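Local coordinates for protein dehalogenase (Rhodospirillaceae, PDB 6A41) that probably removes halogens from haloalcohol-type substrates, as a dehalogenase built on the Rossmann fold of the short-chain dehydrogenase/reductase family, at residues K15-G20 and V81-Y86; A30-H35 and P53-L58; S38-S43 and S59-A64; F133-A138 and A155-V160. All coordinates share one frame; numbering follows the deposited sequence.

The chain runs through a parallel Rossmann sheet, and three of the four contacts lie in its N-terminal half. Contact 1 opens at K15-G20, where helix 18-27 begins, and closes only at the end of strand 79-83. Contacts 2 and 3 are nested inside that long loop. They cross each other, since their segments alternate along the chain. Contact 2 pairs strand 31-34 with the outermost strand 56-57; contact 3 joins the two loops that leave these strands, and the F39 ring links the two contacts. Contact 4 follows in series and fastens strand 129-136 to helix 147-158. It touches contact 1 through neighbouring strands, where N82 O meets V134 N.

Contact 1 (K15-G20 and V81-Y86)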
# COMPACT_ATOMS: atom_id res chain seq x y z
N LYS A 15 0.76 26.90 -12.44
CA LYS A 15 1.51 25.65 -12.56
C LYS A 15 0.57 24.47 -12.52
O LYS A 15 -0.56 24.57 -12.05
CB LYS A 15 2.41 25.49 -11.34
CG LYS A 15 3.59 26.45 -11.41
CD LYS A 15 4.33 26.43 -10.11
CE LYS A 15 5.57 25.60 -10.14
NZ LYS A 15 6.59 25.96 -11.14
N PHE A 16 1.12 23.36 -12.96
CA PHE A 16 0.62 21.99 -12.67
C PHE A 16 -0.91 21.88 -12.90
O PHE A 16 -1.33 22.03 -14.04
CB PHE A 16 1.02 21.66 -11.19
CG PHE A 16 1.02 20.17 -10.81
CD1 PHE A 16 0.96 19.13 -11.78
CD2 PHE A 16 1.15 19.82 -9.50
CE1 PHE A 16 0.95 17.81 -11.42
CE2 PHE A 16 1.22 18.51 -9.13
CZ PHE A 16 1.15 17.51 -10.05
N ALA A 17 -1.73 21.66 -11.88
CA ALA A 17 -3.13 21.36 -12.10
C ALA A 17 -4.03 22.60 -12.03
O ALA A 17 -5.28 22.51 -12.05
CB ALA A 17 -3.61 20.39 -11.06
N GLY A 18 -3.43 23.79 -11.96
CA GLY A 18 -4.25 25.03 -11.74
C GLY A 18 -5.34 25.32 -12.77
O GLY A 18 -6.50 25.68 -12.43
N HIS A 19 -4.97 25.30 -14.03
CA HIS A 19 -5.90 25.60 -15.06
C HIS A 19 -6.99 24.58 -15.20
O HIS A 19 -8.16 24.95 -15.36
CB HIS A 19 -5.19 25.81 -16.40
CG HIS A 19 -4.45 27.11 -16.45
ND1 HIS A 19 -4.14 27.73 -17.64
CD2 HIS A 19 -4.14 27.99 -15.47
CE1 HIS A 19 -3.54 28.89 -17.36
NE2 HIS A 19 -3.52 29.06 -16.06
N GLY A 20 -6.60 23.29 -15.20
CA GLY A 20 -7.63 22.17 -15.29
C GLY A 20 -8.61 22.33 -14.14
O GLY A 20 -9.80 22.22 -14.33
N VAL A 81 -7.00 23.91 -2.46
CA VAL A 81 -6.29 23.02 -3.35
C VAL A 81 -4.83 23.42 -3.34
O VAL A 81 -4.47 24.53 -3.88
CB VAL A 81 -6.87 23.10 -4.78
CG1 VAL A 81 -6.07 22.27 -5.72
CG2 VAL A 81 -8.33 22.69 -4.80
N ASN A 82 -4.00 22.65 -2.66
CA ASN A 82 -2.59 22.97 -2.54
C ASN A 82 -1.92 22.39 -3.82
O ASN A 82 -1.64 21.23 -3.85
CB ASN A 82 -1.97 22.33 -1.35
CG ASN A 82 -2.16 23.09 -0.03
OD1 ASN A 82 -2.50 22.48 0.98
ND2 ASN A 82 -1.74 24.29 -0.00
N ASN A 83 -1.72 23.21 -4.83
CA ASN A 83 -1.20 22.89 -6.13
C ASN A 83 0.28 23.30 -6.16
O ASN A 83 0.63 24.42 -6.33
CB ASN A 83 -2.05 23.59 -7.16
CG ASN A 83 -1.52 23.43 -8.56
OD1 ASN A 83 -1.38 22.30 -9.07
ND2 ASN A 83 -1.26 24.53 -9.20
N ASP A 84 1.13 22.34 -5.82
CA ASP A 84 2.54 22.55 -5.54
C ASP A 84 3.38 21.75 -6.54
O ASP A 84 3.08 20.58 -6.82
CB ASP A 84 2.86 22.14 -4.08
CG ASP A 84 1.88 22.79 -3.12
OD1 ASP A 84 1.94 24.02 -2.97
OD2 ASP A 84 0.99 22.06 -2.60
N ALA A 85 4.39 22.42 -7.11
CA ALA A 85 5.25 21.84 -8.12
C ALA A 85 6.63 22.48 -8.16
O ALA A 85 6.71 23.67 -8.26
CB ALA A 85 4.64 21.92 -9.47
N TYR A 86 7.64 21.63 -7.97
CA TYR A 86 9.06 21.92 -8.13
C TYR A 86 9.61 20.99 -9.24
O TYR A 86 9.08 19.86 -9.38
CB TYR A 86 9.81 21.67 -6.77
CG TYR A 86 11.28 22.01 -6.76
CD1 TYR A 86 11.75 23.30 -6.56
CD2 TYR A 86 12.22 21.03 -7.06
CE1 TYR A 86 13.13 23.62 -6.63
CE2 TYR A 86 13.60 21.30 -7.09
CZ TYR A 86 14.04 22.58 -6.85
OH TYR A 86 15.38 22.78 -6.92
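N83 holds the turn K15-G18 with its side-chain amide. This is the loop that leads into helix 18-27 of the Rossmann fold, and N82-A85 (NNDA) stands where short-chain dehydrogenases usually carry NNAG.

Two hydrogen bonds run in opposite senses. N83 ND2 donates to K15 O at 2.9 Å, nearly straight at 170° and almost within the amide's own plane, though it comes from above the carbonyl plane of K15. N83 OD1 receives A17 N at 2.9 Å. K15 O also accepts G18 N, so two donors grip it inside the type II' turn. A leucine in place of N83 would probably leave A17 N without this acceptor and K15 O without its side-chain donor, and the turn less firmly held to the strand.

K15 reaches alongside A85, its chain bent so that NZ forms a salt bridge with D186.

F16 CG stands anti to the backbone N (chi1 -161°), which sends the ring past the N83 amide, the two planes 26° apart. There the ring carbon F16 CD2 lies 3.4 Å from the backbone carbonyl oxygen D84 O. Y187 meets the ring edge-to-face. The apolar pair is at the base of the side chain, where F16 CB packs against A85 CB at 4.0 Å.

Contact 2 (A30-H35 and P53-L58)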
# COMPACT_ATOMS: atom_id res chain seq x y z
N ALA A 30 -18.48 26.32 -8.95
CA ALA A 30 -17.72 26.92 -7.88
C ALA A 30 -17.42 28.42 -8.03
O ALA A 30 -17.35 28.93 -9.15
CB ALA A 30 -16.40 26.16 -7.62
N THR A 31 -17.15 29.05 -6.88
CA THR A 31 -16.47 30.37 -6.84
C THR A 31 -14.96 30.06 -6.64
O THR A 31 -14.56 29.55 -5.60
CB THR A 31 -16.99 31.17 -5.64
OG1 THR A 31 -18.39 31.30 -5.79
CG2 THR A 31 -16.32 32.56 -5.47
N VAL A 32 -14.15 30.43 -7.59
CA VAL A 32 -12.77 30.13 -7.56
C VAL A 32 -11.98 31.40 -7.23
O VAL A 32 -12.14 32.45 -7.88
CB VAL A 32 -12.32 29.56 -8.93
CG1 VAL A 32 -10.82 29.38 -8.95
CG2 VAL A 32 -13.07 28.24 -9.21
N LEU A 33 -11.11 31.28 -6.25
CA LEU A 33 -10.10 32.21 -5.86
C LEU A 33 -8.73 31.62 -6.16
O LEU A 33 -8.48 30.45 -5.84
CB LEU A 33 -10.15 32.42 -4.36
CG LEU A 33 -11.48 32.83 -3.78
CD1 LEU A 33 -11.35 33.08 -2.32
CD2 LEU A 33 -12.13 33.99 -4.58
N ALA A 34 -7.87 32.37 -6.78
CA ALA A 34 -6.61 31.83 -7.27
C ALA A 34 -5.48 32.68 -6.77
O ALA A 34 -5.51 33.90 -6.96
CB ALA A 34 -6.58 31.77 -8.80
N HIS A 35 -4.47 32.01 -6.26
CA HIS A 35 -3.15 32.56 -5.95
C HIS A 35 -2.14 32.20 -7.05
O HIS A 35 -2.22 31.13 -7.65
CB HIS A 35 -2.66 32.03 -4.61
CG HIS A 35 -1.17 32.04 -4.46
ND1 HIS A 35 -0.41 30.96 -4.82
CD2 HIS A 35 -0.30 33.00 -4.02
CE1 HIS A 35 0.88 31.27 -4.66
NE2 HIS A 35 0.98 32.49 -4.18
N PRO A 53 -13.41 33.40 -16.80
CA PRO A 53 -14.33 34.37 -16.28
C PRO A 53 -15.14 33.76 -15.14
O PRO A 53 -15.64 32.64 -15.30
CB PRO A 53 -15.29 34.62 -17.47
CG PRO A 53 -14.44 34.33 -18.66
CD PRO A 53 -13.63 33.18 -18.25
N GLY A 54 -15.22 34.52 -14.05
CA GLY A 54 -15.82 34.13 -12.81
C GLY A 54 -14.76 33.76 -11.82
O GLY A 54 -15.08 33.74 -10.70
N ALA A 55 -13.53 33.37 -12.20
CA ALA A 55 -12.43 33.13 -11.25
C ALA A 55 -11.83 34.48 -10.82
O ALA A 55 -11.75 35.37 -11.64
CB ALA A 55 -11.34 32.30 -11.85
N HIS A 56 -11.41 34.61 -9.57
CA HIS A 56 -10.80 35.85 -9.03
C HIS A 56 -9.28 35.63 -8.76
O HIS A 56 -8.87 34.78 -7.90
CB HIS A 56 -11.47 36.23 -7.73
CG HIS A 56 -10.89 37.48 -7.09
ND1 HIS A 56 -11.19 38.75 -7.53
CD2 HIS A 56 -10.07 37.64 -6.03
CE1 HIS A 56 -10.49 39.64 -6.82
NE2 HIS A 56 -9.85 38.99 -5.86
N ALA A 57 -8.45 36.42 -9.39
CA ALA A 57 -7.00 36.38 -9.14
C ALA A 57 -6.69 37.28 -7.92
O ALA A 57 -6.99 38.49 -7.93
CB ALA A 57 -6.27 36.84 -10.40
N LEU A 58 -6.09 36.72 -6.87
CA LEU A 58 -5.78 37.48 -5.66
C LEU A 58 -4.48 38.24 -5.86
O LEU A 58 -3.47 37.70 -6.43
CB LEU A 58 -5.58 36.49 -4.52
CG LEU A 58 -6.89 35.78 -4.16
CD1 LEU A 58 -6.55 34.50 -3.37
CD2 LEU A 58 -7.72 36.66 -3.26
O HOH W 1 -14.39 34.07 -7.91
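L33 and H56 lean together on one face of the sheet, their side chains meeting at a slant. L33 CD2 touches H56 CB at 3.9 Å, so the leucine branch meets the base of the histidine. H56 CG is anti to the backbone N (chi1 179°), which carries the imidazole past L33 CD2 to a place beside L58; L58 CD2 lies in the ring plane, at its edge. L58 points toward strand 31-34. Its CG lies 3.6 Å from A34 O, and its CD1 reaches L33 CB. M66 and R73 of helix 63-74 pack against L58 and H56.

V32, A34 and A55 meet helix 42-51 through Y48. V32 CB lies against A55 CB at 4.1 Å.

Between these two layers the backbones form a parallel ladder, with L33 paired to H56 and A34 to A57. H56 N donates to V32 O at 2.8 Å. H56 O in turn receives A34 N at 2.8 Å, and A34 O takes L58 N at 2.9 Å in a bond that is almost straight (176°). V32 O is shared with a water, which also donates to G54 O at 2.9 Å and so bridges the two segments just before the ladder. G54 has backbone angles that call for glycine.

Strand 31-34, helix 42-51 and strand 56-57 make up a beta-alpha-beta crossover unit, the repeating element of the Rossmann fold, here closed at the outermost strand of the sheet.

Contact 3 (S38-S43 and S59-A64)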
# COMPACT_ATOMS: atom_id res chain seq x y z
N SER A 38 2.80 35.27 -9.74
CA SER A 38 2.72 36.32 -10.75
C SER A 38 1.62 37.32 -10.54
O SER A 38 1.66 38.36 -11.12
CB SER A 38 2.58 35.74 -12.13
OG SER A 38 1.33 35.18 -12.42
N PHE A 39 0.65 37.01 -9.69
CA PHE A 39 -0.51 37.82 -9.47
C PHE A 39 -0.28 39.15 -8.67
O PHE A 39 -1.26 39.88 -8.46
CB PHE A 39 -1.67 37.01 -8.87
CG PHE A 39 -2.26 35.98 -9.79
CD1 PHE A 39 -1.88 35.86 -11.13
CD2 PHE A 39 -3.20 35.12 -9.34
CE1 PHE A 39 -2.45 34.96 -11.96
CE2 PHE A 39 -3.72 34.17 -10.18
CZ PHE A 39 -3.40 34.12 -11.49
N ASP A 40 0.93 39.48 -8.23
CA ASP A 40 1.22 40.89 -7.87
C ASP A 40 1.18 41.80 -9.09
O ASP A 40 1.10 43.02 -8.93
CB ASP A 40 2.51 41.06 -7.04
CG ASP A 40 3.73 40.49 -7.70
OD1 ASP A 40 3.66 39.88 -8.82
OD2 ASP A 40 4.78 40.62 -7.00
N THR A 41 1.19 41.22 -10.28
CA THR A 41 1.12 41.99 -11.50
C THR A 41 -0.29 42.04 -12.12
O THR A 41 -0.83 41.03 -12.46
CB THR A 41 2.08 41.43 -12.47
OG1 THR A 41 3.35 41.38 -11.83
CG2 THR A 41 2.13 42.18 -13.72
N PRO A 42 -0.85 43.27 -12.31
CA PRO A 42 -2.18 43.41 -12.88
C PRO A 42 -2.34 42.68 -14.19
O PRO A 42 -3.35 42.00 -14.36
CB PRO A 42 -2.38 44.94 -13.03
CG PRO A 42 -1.50 45.47 -11.97
CD PRO A 42 -0.29 44.58 -11.96
N SER A 43 -1.39 42.73 -15.10
CA SER A 43 -1.63 42.05 -16.36
C SER A 43 -1.76 40.50 -16.26
O SER A 43 -2.49 39.84 -17.06
CB SER A 43 -0.57 42.38 -17.39
OG SER A 43 0.68 41.99 -16.90
N SER A 59 -4.47 39.48 -5.44
CA SER A 59 -3.32 40.34 -5.74
C SER A 59 -2.21 40.18 -4.67
O SER A 59 -1.08 40.55 -4.89
CB SER A 59 -3.77 41.81 -5.90
OG SER A 59 -4.40 42.16 -4.70
N ALA A 60 -2.48 39.51 -3.56
CA ALA A 60 -1.42 39.22 -2.54
C ALA A 60 -0.81 37.90 -2.84
O ALA A 60 -1.52 36.95 -3.22
CB ALA A 60 -1.97 39.26 -1.12
N VAL A 61 0.52 37.87 -2.74
CA VAL A 61 1.27 36.68 -3.16
C VAL A 61 1.93 35.97 -2.02
O VAL A 61 2.12 34.77 -2.14
CB VAL A 61 2.33 36.95 -4.25
CG1 VAL A 61 1.59 37.50 -5.49
CG2 VAL A 61 3.45 37.87 -3.78
N GLU A 62 2.23 36.65 -0.91
CA GLU A 62 2.80 35.99 0.26
C GLU A 62 1.72 35.28 1.09
O GLU A 62 0.56 35.74 1.16
CB GLU A 62 3.57 36.95 1.09
CG GLU A 62 4.77 37.57 0.31
CD GLU A 62 5.67 36.49 -0.37
OE1 GLU A 62 5.92 35.42 0.23
OE2 GLU A 62 6.11 36.68 -1.56
N PRO A 63 2.08 34.11 1.68
CA PRO A 63 1.08 33.21 2.31
C PRO A 63 0.09 33.82 3.28
O PRO A 63 -1.11 33.76 3.05
CB PRO A 63 1.92 32.13 2.95
CG PRO A 63 3.09 32.07 2.02
CD PRO A 63 3.41 33.52 1.74
N ALA A 64 0.56 34.39 4.35
CA ALA A 64 -0.33 34.99 5.33
C ALA A 64 -1.21 36.11 4.72
O ALA A 64 -2.44 36.11 4.93
CB ALA A 64 0.49 35.49 6.51
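F39 meets S59 through its backbone carbonyl, while its flat ring leads away from the 59-64 loop. The ring meets the Y48 ring with the planes at about 45°, and F39 CD2 lies 3.7 Å from A57 CB. A44 also packs against F39. The other flat group, the D40 carboxylate, takes a weak hydrogen bond from T41 OG1 to OD1.

The loops touch without a hydrogen bond between them. S59 CA directs its hydrogen at F39 O, 3.4 Å away and fairly straight (157° at H). F39 O has a stronger partner in R45 NH1. V61 supplies the main side chain here. Its CG1, anti to its own carbonyl carbon (chi1 -60°), comes to 3.4 Å from D40 N and 4.0 Å from D40 CB. One methyl branch thus rests on the peptide and the first side-chain carbon of D40. T41 N bonds to S38 O at 3.0 Å, closing a turn that includes D40.

Both segments follow strands of the parallel sheet. S38-S43 leaves strand 31-34 and enters helix 42-51; S59-A64 leaves strand 56-57 and enters helix 63-74. The contact therefore joins two loops at the C-terminal ends of neighbouring Rossmann strands.

Contact 4 (F133-A138 and A155-V160); sequences FVSSAA and AGNGLV
The F133 ring overlaps L159 and V160, where helix 147-158 gives way to helix 160-167. F133 CD1 meets V160 CG2 at 4.0 Å, the two side chains running past each other in opposite directions. Across the ring from CD1, F133 CE2 meets L159 CD1 at 4.1 Å, with L159 set at about a right angle to the phenylalanine. P112 and T116 of helix 98-126 also pack on F133.

Further along the strand the contact becomes polar. S135 OG donates to N157 OD1 at 2.6 Å, coming from above the carbonyl plane, 40° out of it. The hydroxyl stands anti to its backbone N (chi1 -167°), which aims it at the helix. The same amide sends ND2 toward S136 O at 3.4 Å, a weak bond though a straight one. N157 thus spans two successive residues of the strand with one amide. With an alanine in place of N157, the S135 hydroxyl would probably lose its acceptor and S136 O its weak donor, leaving a weaker tie between strand and helix.

S136 turns elsewhere. Its OG accepts A138 N at 2.9 Å in an ST turn, and its side chain touches Y149 and R153. S136, Y149 and R153 are consistent with the Ser-Tyr-Arg triad of halohydrin dehalogenases. Behind the helix, A155 and L159 pack on a second subunit.

N157 thus occupies the hydroxyl hydrogen of S135, while the backbone N-H of A138 fixes the S136 hydroxyl oxygen beside Y149 and R153. This is consistent with S136, rather than S135, belonging to the catalytic group.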
# COMPACT_ATOMS: atom_id res chain seq x y z
N PHE A 133 -4.18 18.08 -1.56
CA PHE A 133 -2.84 18.26 -2.03
C PHE A 133 -2.75 17.79 -3.45
O PHE A 133 -3.03 16.57 -3.76
CB PHE A 133 -1.83 17.56 -1.11
CG PHE A 133 -1.73 18.15 0.28
CD1 PHE A 133 -2.65 17.83 1.25
CD2 PHE A 133 -0.68 18.93 0.64
CE1 PHE A 133 -2.57 18.33 2.55
CE2 PHE A 133 -0.61 19.48 1.94
CZ PHE A 133 -1.60 19.21 2.85
N VAL A 134 -2.31 18.60 -4.36
CA VAL A 134 -2.06 18.06 -5.72
C VAL A 134 -0.62 17.58 -5.74
O VAL A 134 0.30 18.39 -5.56
CB VAL A 134 -2.20 19.05 -6.81
CG1 VAL A 134 -2.21 18.36 -8.16
CG2 VAL A 134 -3.52 19.78 -6.61
N SER A 135 -0.46 16.27 -5.88
CA SER A 135 0.86 15.63 -5.63
C SER A 135 1.21 14.66 -6.79
O SER A 135 0.69 14.84 -7.90
CB SER A 135 0.87 14.88 -4.27
OG SER A 135 2.19 14.52 -3.89
N SER A 136 2.07 13.69 -6.53
CA SER A 136 2.58 12.82 -7.53
C SER A 136 2.37 11.38 -7.22
O SER A 136 2.40 11.04 -6.01
CB SER A 136 4.05 13.10 -7.76
OG SER A 136 4.63 12.17 -8.63
N ALA A 137 2.07 10.55 -8.22
CA ALA A 137 2.08 9.10 -8.05
C ALA A 137 3.53 8.50 -7.95
O ALA A 137 3.68 7.30 -7.73
CB ALA A 137 1.27 8.33 -9.14
N ALA A 138 4.55 9.31 -8.26
CA ALA A 138 5.84 8.74 -8.39
C ALA A 138 6.31 7.92 -7.16
O ALA A 138 6.84 6.83 -7.36
CB ALA A 138 6.88 9.77 -8.66
N ALA A 155 7.08 13.16 0.95
CA ALA A 155 6.90 13.99 2.17
C ALA A 155 5.56 14.67 2.12
O ALA A 155 4.84 14.70 3.12
CB ALA A 155 8.01 15.02 2.32
N GLY A 156 5.22 15.14 0.95
CA GLY A 156 3.91 15.77 0.72
C GLY A 156 2.80 14.79 1.01
O GLY A 156 1.84 15.09 1.79
N ASN A 157 2.84 13.64 0.33
CA ASN A 157 1.84 12.63 0.52
C ASN A 157 1.76 12.21 2.00
O ASN A 157 0.72 11.83 2.49
CB ASN A 157 2.11 11.37 -0.34
CG ASN A 157 1.89 11.63 -1.82
OD1 ASN A 157 1.34 12.65 -2.22
ND2 ASN A 157 2.37 10.73 -2.66
N GLY A 158 2.88 12.21 2.65
CA GLY A 158 3.02 11.83 4.06
C GLY A 158 2.46 12.83 5.10
O GLY A 158 2.29 12.40 6.25
N LEU A 159 2.00 13.98 4.67
CA LEU A 159 1.15 14.83 5.56
C LEU A 159 -0.32 14.38 5.70
O LEU A 159 -0.96 14.64 6.72
CB LEU A 159 1.19 16.22 5.06
CG LEU A 159 2.56 16.90 5.14
CD1 LEU A 159 2.46 18.12 4.29
CD2 LEU A 159 2.78 17.32 6.58
N VAL A 160 -0.82 13.63 4.71
CA VAL A 160 -2.22 13.51 4.45
C VAL A 160 -2.93 12.74 5.51
O VAL A 160 -3.86 13.29 6.10
CB VAL A 160 -2.41 12.94 3.04
CG1 VAL A 160 -3.84 12.54 2.76
CG2 VAL A 160 -2.01 13.99 1.97